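Local coordinates for EGF family domain-containing protein (Toxoplasma gondii, PDB 4Z80), which binds a RON2L1 peptide as the surface antigen AMA4 and probably takes part in moving-junction formation during invasion of host cells, at residues Q170-D175 / T262-P267; N352-V357 / W405-A410; A371-A376 / G425-Y430. All blocks are in the same frame, centred on the assembly; numbering follows the deposited sequence.

Overall arrangement
Interaction 1 stands apart from the other two. Its centre is about 46 Å from that of interaction 2 and about 48 Å from that of interaction 3, on the opposite side of the chain's centre. It is also the contact that meets the bound RON2L1 peptide chain. No other protein chain of the assembly touches interactions 2 and 3. These two are neighbours, with centres about 10 Å apart, and their segments alternate along the sequence. Strands 405-410 and 424-430 lie side by side in one antiparallel sheet. Interaction 3 adds the outermost strand 371-377 to that sheet, whereas interaction 2 joins it to the separate sheet containing strand 353-359.

Interaction 1: Q170-D175 / T262-P267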
# COMPACT_ATOMS: atom_id res chain seq x y z
N GLN A 170 -13.23 -17.12 -15.56
CA GLN A 170 -14.30 -16.14 -15.75
C GLN A 170 -13.99 -14.78 -15.13
O GLN A 170 -14.54 -13.77 -15.56
CB GLN A 170 -15.63 -16.63 -15.16
CG GLN A 170 -15.86 -18.12 -15.15
CD GLN A 170 -16.69 -18.57 -16.31
OE1 GLN A 170 -16.46 -18.16 -17.45
NE2 GLN A 170 -17.66 -19.43 -16.04
N ASP A 171 -13.16 -14.77 -14.09
CA ASP A 171 -12.83 -13.51 -13.41
C ASP A 171 -11.39 -13.08 -13.66
O ASP A 171 -11.16 -11.93 -14.03
CB ASP A 171 -13.06 -13.62 -11.90
CG ASP A 171 -14.52 -13.39 -11.51
OD1 ASP A 171 -15.32 -12.95 -12.36
OD2 ASP A 171 -14.86 -13.64 -10.33
N MET A 172 -10.43 -13.96 -13.47
CA MET A 172 -9.03 -13.57 -13.58
C MET A 172 -8.54 -13.40 -15.02
O MET A 172 -8.12 -12.31 -15.39
CB MET A 172 -8.15 -14.58 -12.84
CG MET A 172 -8.29 -14.48 -11.33
SD MET A 172 -7.42 -15.81 -10.49
CE MET A 172 -7.37 -15.21 -8.81
N VAL A 173 -8.60 -14.46 -15.83
CA VAL A 173 -7.93 -14.40 -17.14
C VAL A 173 -8.54 -13.37 -18.08
O VAL A 173 -7.85 -12.84 -18.95
CB VAL A 173 -7.94 -15.78 -17.85
CG1 VAL A 173 -7.15 -16.78 -17.05
CG2 VAL A 173 -9.34 -16.25 -18.11
N THR A 174 -9.83 -13.08 -17.92
CA THR A 174 -10.51 -12.11 -18.77
C THR A 174 -10.53 -10.70 -18.17
O THR A 174 -11.21 -9.81 -18.67
CB THR A 174 -11.96 -12.56 -19.06
OG1 THR A 174 -12.66 -12.78 -17.83
CG2 THR A 174 -11.97 -13.85 -19.87
N ASP A 175 -9.76 -10.51 -17.10
CA ASP A 175 -9.54 -9.19 -16.49
C ASP A 175 -8.37 -8.53 -17.20
O ASP A 175 -7.27 -9.08 -17.22
CB ASP A 175 -9.26 -9.36 -14.99
CG ASP A 175 -9.21 -8.04 -14.23
OD1 ASP A 175 -8.86 -6.98 -14.81
OD2 ASP A 175 -9.49 -8.07 -13.01
N THR A 262 -4.24 -10.65 -6.67
CA THR A 262 -5.11 -11.36 -5.72
C THR A 262 -6.50 -10.76 -5.55
O THR A 262 -7.27 -11.24 -4.72
CB THR A 262 -4.46 -11.44 -4.32
OG1 THR A 262 -4.06 -10.14 -3.87
CG2 THR A 262 -3.24 -12.35 -4.35
N THR A 263 -6.84 -9.72 -6.32
CA THR A 263 -8.18 -9.12 -6.26
C THR A 263 -9.31 -10.15 -6.26
O THR A 263 -10.22 -10.09 -5.43
CB THR A 263 -8.37 -8.16 -7.46
OG1 THR A 263 -7.55 -7.00 -7.25
CG2 THR A 263 -9.83 -7.74 -7.64
N HIS A 264 -9.26 -11.11 -7.18
CA HIS A 264 -10.40 -12.01 -7.35
C HIS A 264 -10.43 -13.14 -6.33
O HIS A 264 -11.34 -13.96 -6.35
CB HIS A 264 -10.42 -12.57 -8.77
CG HIS A 264 -10.67 -11.51 -9.80
ND1 HIS A 264 -11.83 -10.78 -9.83
CD2 HIS A 264 -9.89 -11.03 -10.79
CE1 HIS A 264 -11.77 -9.89 -10.81
NE2 HIS A 264 -10.60 -10.03 -11.41
N CYS A 265 -9.44 -13.18 -5.45
CA CYS A 265 -9.42 -14.13 -4.34
C CYS A 265 -10.43 -13.76 -3.26
O CYS A 265 -10.76 -14.60 -2.42
CB CYS A 265 -8.03 -14.20 -3.72
SG CYS A 265 -6.70 -14.60 -4.88
N TRP A 266 -10.90 -12.52 -3.27
CA TRP A 266 -11.82 -12.04 -2.24
C TRP A 266 -13.25 -12.08 -2.74
O TRP A 266 -13.51 -11.84 -3.92
CB TRP A 266 -11.46 -10.62 -1.80
CG TRP A 266 -10.02 -10.45 -1.52
CD1 TRP A 266 -9.14 -9.66 -2.20
CD2 TRP A 266 -9.25 -11.10 -0.49
NE1 TRP A 266 -7.89 -9.77 -1.66
CE2 TRP A 266 -7.93 -10.65 -0.61
CE3 TRP A 266 -9.57 -12.01 0.52
CZ2 TRP A 266 -6.91 -11.07 0.25
CZ3 TRP A 266 -8.55 -12.44 1.37
CH2 TRP A 266 -7.24 -11.97 1.23
N PRO A 267 -14.20 -12.37 -1.84
CA PRO A 267 -15.59 -12.45 -2.27
C PRO A 267 -16.22 -11.08 -2.45
O PRO A 267 -15.95 -10.16 -1.67
CB PRO A 267 -16.26 -13.20 -1.13
CG PRO A 267 -15.49 -12.79 0.06
CD PRO A 267 -14.06 -12.62 -0.39
O HOH W 1 -13.92 -14.12 -7.88
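His-264 reaches from the 3-10 turn 263-265 to segment 170-175, where Asp-171, Met-172 and Asp-175 touch it. Its CB lies 3.8 Å from Met-172 CG. The imidazole then passes under Asp-171, whose CB makes a CH-pi contact over one face, 3.9 Å from the His-264 ring centroid. Asp-171 CB lies toward the rim, nearest His-264 ND1 at 3.7 Å and then CG. Met-172 CG approaches CD2, oblique to the ring. Thr-263 CG2 lies over the opposite face. At the tip, His-264 NE2 donates to Asp-175 OD2 at 2.8 Å, with an N-H...O angle of 155°. The bond uses the anti lone pair of the carboxylate, which is turned 66° from the ring plane. Asp-175 puts its CG anti to the backbone N (chi1 -172°), and a type I turn from Met-172 carries it to the ring edge. Its OD2 also forms a salt bridge with Arg-276, and its OD1 is held by the hydroxyl of Ser-66 and the backbone N of Glu-177, so both oxygens have partners.

The extended Met-172 chain slides past the histidine, and its CE ends 4.0 Å from Cys-265 SG, which is disulfide-bonded to Cys-161. Asp-171 OD1 bonds to the hydroxyl of Tyr-71. A water donates to Asp-171 OD2 at 2.7 Å and to the His-264 carbonyl O at 3.0 Å. Asp-171 OD2 also accepts from the backbone N of Gln-10 of the RON2L1 peptide chain, and His-264 O bonds to Ser-11 of that chain. This buried histidine-carboxylate pair therefore underlies part of the peptide-binding site of an AMA-type receptor.

Interaction 2: N352-V357 / W405-A410; sequences NVRWGV and WATFVA
Strands 353-357 and 405-410 belong to different sheets and run at 135°, nearer antiparallel than parallel, their axes approaching to 6.5 Å, with Arg-354 and Thr-407 nearest by CA. Trp-355 fills the gap between them. Its five-membered ring lies beneath Trp-405 CB, which is 3.8 Å from the centroid of that ring in a CH-pi contact. Beyond CB, the Trp-405 indole turns its edge to the same Trp-355 face. Trp-405 CD1 comes 4.0 Å from Trp-355 CZ2, and the planes stand 73° apart, making a T-shaped (edge-to-face) stack. Phe-19 adds to this aromatic cluster. Its ring meets Trp-355 edge-to-face, and its carbonyl accepts a bond from Trp-405 NE1.

At the edge of the Trp-355 ring, NE1 makes a weak, bent hydrogen bond to Ala-406 O at 2.9 Å. A second weak bond runs from NE1 to the carbonyl of Phe-446 on strand 443-447. Thr-407 holds OG1 beside its own backbone N (chi1 -64°), which turns the hydroxyl toward Trp-355. A water bonds to Thr-407 OG1 at 2.7 Å and donates to Trp-355 O at 2.8 Å. The other branch of the threonine, CG2, packs 4.0 Å from Arg-354 CG. Beyond CG the arginine bends at chi3 and turns away from the threonine, and its NH1 forms a salt bridge with Glu-468.

No direct backbone-to-backbone hydrogen bond joins these two segments. Aromatic packing, side-chain contacts and one bridging water link them. The two weak bonds give the buried indole N-H carbonyl partners, while the CH-pi and edge-to-face contacts of Trp-405 meet one face of the ring.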
# COMPACT_ATOMS: atom_id res chain seq x y z
N ASN A 352 24.24 16.04 2.92
CA ASN A 352 25.26 16.98 2.50
C ASN A 352 25.03 17.56 1.11
O ASN A 352 25.98 17.89 0.41
CB ASN A 352 26.64 16.31 2.56
CG ASN A 352 27.04 15.93 3.97
OD1 ASN A 352 27.25 14.75 4.27
ND2 ASN A 352 27.14 16.92 4.85
N VAL A 353 23.76 17.72 0.72
CA VAL A 353 23.45 18.37 -0.54
C VAL A 353 22.24 19.28 -0.41
O VAL A 353 21.46 19.16 0.53
CB VAL A 353 23.21 17.36 -1.68
CG1 VAL A 353 24.54 16.71 -2.11
CG2 VAL A 353 22.19 16.30 -1.27
N ARG A 354 22.15 20.20 -1.37
CA ARG A 354 21.07 21.19 -1.48
C ARG A 354 20.42 21.10 -2.86
O ARG A 354 21.13 21.04 -3.87
CB ARG A 354 21.61 22.61 -1.27
CG ARG A 354 22.46 22.83 -0.04
CD ARG A 354 23.46 23.97 -0.24
NE ARG A 354 22.80 25.25 -0.52
CZ ARG A 354 23.44 26.32 -0.97
NH1 ARG A 354 24.74 26.29 -1.22
NH2 ARG A 354 22.77 27.45 -1.19
N TRP A 355 19.09 21.12 -2.94
CA TRP A 355 18.41 21.10 -4.25
C TRP A 355 18.74 22.34 -5.07
O TRP A 355 18.71 23.46 -4.55
CB TRP A 355 16.89 21.04 -4.09
CG TRP A 355 16.38 19.84 -3.35
CD1 TRP A 355 15.86 19.82 -2.09
CD2 TRP A 355 16.33 18.49 -3.83
NE1 TRP A 355 15.49 18.54 -1.75
CE2 TRP A 355 15.77 17.71 -2.80
CE3 TRP A 355 16.70 17.88 -5.02
CZ2 TRP A 355 15.59 16.33 -2.93
CZ3 TRP A 355 16.52 16.52 -5.15
CH2 TRP A 355 15.97 15.76 -4.11
N GLY A 356 18.99 22.15 -6.36
CA GLY A 356 19.24 23.27 -7.25
C GLY A 356 18.75 23.06 -8.67
O GLY A 356 18.18 22.02 -9.01
N VAL A 357 18.98 24.08 -9.50
CA VAL A 357 18.74 24.00 -10.94
C VAL A 357 20.03 24.43 -11.64
O VAL A 357 20.86 25.12 -11.05
CB VAL A 357 17.56 24.89 -11.38
CG1 VAL A 357 16.25 24.38 -10.77
CG2 VAL A 357 17.80 26.35 -11.02
N TRP A 405 10.05 18.95 -2.37
CA TRP A 405 11.49 18.97 -2.11
C TRP A 405 11.75 19.97 -1.00
O TRP A 405 11.17 21.06 -1.01
CB TRP A 405 12.27 19.36 -3.37
CG TRP A 405 11.85 18.59 -4.57
CD1 TRP A 405 12.39 17.41 -5.02
CD2 TRP A 405 10.78 18.91 -5.47
NE1 TRP A 405 11.72 16.98 -6.15
CE2 TRP A 405 10.73 17.88 -6.44
CE3 TRP A 405 9.86 19.96 -5.55
CZ2 TRP A 405 9.81 17.89 -7.49
CZ3 TRP A 405 8.95 19.96 -6.58
CH2 TRP A 405 8.92 18.94 -7.53
N ALA A 406 12.60 19.59 -0.05
CA ALA A 406 13.06 20.51 0.97
C ALA A 406 14.55 20.37 1.19
O ALA A 406 15.11 19.27 1.08
CB ALA A 406 12.32 20.28 2.27
N THR A 407 15.19 21.49 1.52
CA THR A 407 16.59 21.51 1.93
C THR A 407 16.62 21.94 3.37
O THR A 407 16.12 23.02 3.70
CB THR A 407 17.45 22.48 1.08
OG1 THR A 407 17.49 22.04 -0.28
CG2 THR A 407 18.88 22.59 1.63
N PHE A 408 17.20 21.09 4.21
CA PHE A 408 17.43 21.41 5.60
C PHE A 408 18.84 21.96 5.76
O PHE A 408 19.79 21.37 5.28
CB PHE A 408 17.24 20.19 6.48
CG PHE A 408 17.52 20.44 7.93
CD1 PHE A 408 16.57 21.06 8.73
CD2 PHE A 408 18.72 20.04 8.51
CE1 PHE A 408 16.81 21.29 10.07
CE2 PHE A 408 18.96 20.26 9.85
CZ PHE A 408 18.01 20.88 10.63
N VAL A 409 18.95 23.12 6.40
CA VAL A 409 20.24 23.74 6.66
C VAL A 409 20.44 23.82 8.17
O VAL A 409 19.78 24.60 8.85
CB VAL A 409 20.33 25.15 6.03
CG1 VAL A 409 21.73 25.75 6.26
CG2 VAL A 409 20.00 25.09 4.54
N ALA A 410 21.35 22.99 8.69
CA ALA A 410 21.63 22.96 10.12
C ALA A 410 22.36 24.22 10.53
O ALA A 410 23.18 24.75 9.77
CB ALA A 410 22.44 21.74 10.49
O HOH W 2 18.36 24.08 -1.88

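Interaction 3: A371-A376 / G425-Y430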
# COMPACT_ATOMS: atom_id res chain seq x y z
N ALA A 371 8.78 28.76 0.80
CA ALA A 371 8.49 28.93 2.20
C ALA A 371 9.64 28.39 3.04
O ALA A 371 10.46 27.61 2.54
CB ALA A 371 7.19 28.22 2.58
N SER A 372 9.69 28.79 4.30
CA SER A 372 10.67 28.23 5.22
C SER A 372 10.10 28.04 6.62
O SER A 372 9.10 28.67 6.99
CB SER A 372 11.93 29.10 5.28
OG SER A 372 11.70 30.31 5.99
N LEU A 373 10.74 27.15 7.37
CA LEU A 373 10.37 26.86 8.75
C LEU A 373 11.65 26.97 9.57
O LEU A 373 12.65 26.34 9.23
CB LEU A 373 9.75 25.46 8.86
CG LEU A 373 9.26 24.99 10.23
CD1 LEU A 373 8.03 25.77 10.64
CD2 LEU A 373 8.94 23.50 10.17
N SER A 374 11.63 27.77 10.62
CA SER A 374 12.83 28.00 11.43
C SER A 374 12.88 27.12 12.68
O SER A 374 11.86 26.67 13.19
CB SER A 374 12.91 29.48 11.83
OG SER A 374 13.18 30.30 10.70
N ASN A 375 14.10 26.89 13.17
CA ASN A 375 14.35 26.13 14.39
C ASN A 375 13.70 24.75 14.40
O ASN A 375 13.13 24.32 15.40
CB ASN A 375 13.86 26.92 15.61
CG ASN A 375 14.38 26.34 16.92
OD1 ASN A 375 15.47 25.78 16.97
ND2 ASN A 375 13.58 26.45 17.97
N ALA A 376 13.80 24.05 13.28
CA ALA A 376 13.25 22.71 13.14
C ALA A 376 14.38 21.69 13.19
O ALA A 376 15.53 22.04 12.97
CB ALA A 376 12.50 22.58 11.83
N GLY A 425 17.81 23.72 12.77
CA GLY A 425 18.14 24.57 11.66
C GLY A 425 16.90 25.02 10.92
O GLY A 425 15.80 25.04 11.49
N LYS A 426 17.08 25.35 9.66
CA LYS A 426 16.03 25.93 8.84
C LYS A 426 15.63 24.99 7.71
O LYS A 426 16.50 24.43 7.04
CB LYS A 426 16.50 27.27 8.28
CG LYS A 426 15.40 28.23 7.94
CD LYS A 426 15.98 29.62 7.72
CE LYS A 426 14.92 30.69 7.72
NZ LYS A 426 15.25 31.73 8.74
N CYS A 427 14.32 24.81 7.52
CA CYS A 427 13.78 24.05 6.40
C CYS A 427 13.32 24.95 5.30
O CYS A 427 12.53 25.85 5.53
CB CYS A 427 12.56 23.23 6.80
SG CYS A 427 12.61 22.49 8.39
N PHE A 428 13.81 24.72 4.08
CA PHE A 428 13.38 25.47 2.91
C PHE A 428 12.56 24.58 2.00
O PHE A 428 13.03 23.52 1.60
CB PHE A 428 14.58 26.04 2.15
CG PHE A 428 15.37 27.03 2.95
CD1 PHE A 428 15.03 28.37 2.95
CD2 PHE A 428 16.46 26.62 3.70
CE1 PHE A 428 15.75 29.28 3.68
CE2 PHE A 428 17.18 27.53 4.44
CZ PHE A 428 16.83 28.86 4.43
N PHE A 429 11.35 25.01 1.68
CA PHE A 429 10.41 24.20 0.89
C PHE A 429 10.32 24.70 -0.54
O PHE A 429 10.27 25.91 -0.80
CB PHE A 429 9.02 24.23 1.53
CG PHE A 429 8.96 23.69 2.93
CD1 PHE A 429 8.99 22.33 3.17
CD2 PHE A 429 8.83 24.55 4.01
CE1 PHE A 429 8.92 21.83 4.45
CE2 PHE A 429 8.77 24.05 5.30
CZ PHE A 429 8.81 22.69 5.52
N TYR A 430 10.27 23.75 -1.48
CA TYR A 430 10.27 24.06 -2.91
C TYR A 430 9.14 23.38 -3.66
O TYR A 430 8.76 22.25 -3.33
CB TYR A 430 11.59 23.63 -3.53
CG TYR A 430 12.82 24.15 -2.83
CD1 TYR A 430 13.22 25.47 -2.96
CD2 TYR A 430 13.61 23.30 -2.06
CE1 TYR A 430 14.35 25.93 -2.33
CE2 TYR A 430 14.74 23.75 -1.43
CZ TYR A 430 15.11 25.07 -1.56
OH TYR A 430 16.24 25.51 -0.93
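Five backbone hydrogen bonds join segments 371-376 and 425-430, which run antiparallel. Leu-373 and Cys-427 form an antiparallel hydrogen-bonded pair, with Leu-373 N donating to Cys-427 O at 2.9 Å and Cys-427 N to Leu-373 O at 2.8 Å. Phe-429 N bonds to Ala-371 O at 2.9 Å, almost straight at 178°. At the other end Ala-376 and Gly-425 exchange two bonds, Gly-425 N reaching Ala-376 O at 2.8 Å. Between these pairs the register slips by one. Asn-375, with positive phi and psi, and Ala-376 both face Gly-425 in a G1 beta bulge.

Lys-426 supplies the polar side-chain link. With CG anti to the backbone N (chi1 -155°), its chain runs out past the Leu-373 carbonyl and bends at the end, so that NZ donates to Ser-374 OG at 3.2 Å. On one sheet face, Ser-372 CB rests 3.9 Å from Phe-428 CD1. On the other, Leu-373 CB meets the edge of the Phe-429 ring, 4.0 Å from CE2 of that ring and near its plane. Ala-371 CB packs beside the same ring, and Cys-427 CB lies against Leu-373 CB.

Strand 371-377 is outermost in the sheet within this chain, and strand 424-430 bonds on its far side to strand 405-410. The face bearing Phe-429 packs on helix 378-387, whose Arg-384 and Leu-385 touch the Phe-429 side chain. Tyr-403 meets its ring nearly parallel. The disulfide of Cys-427 to Cys-381 ties the sheet to this helix.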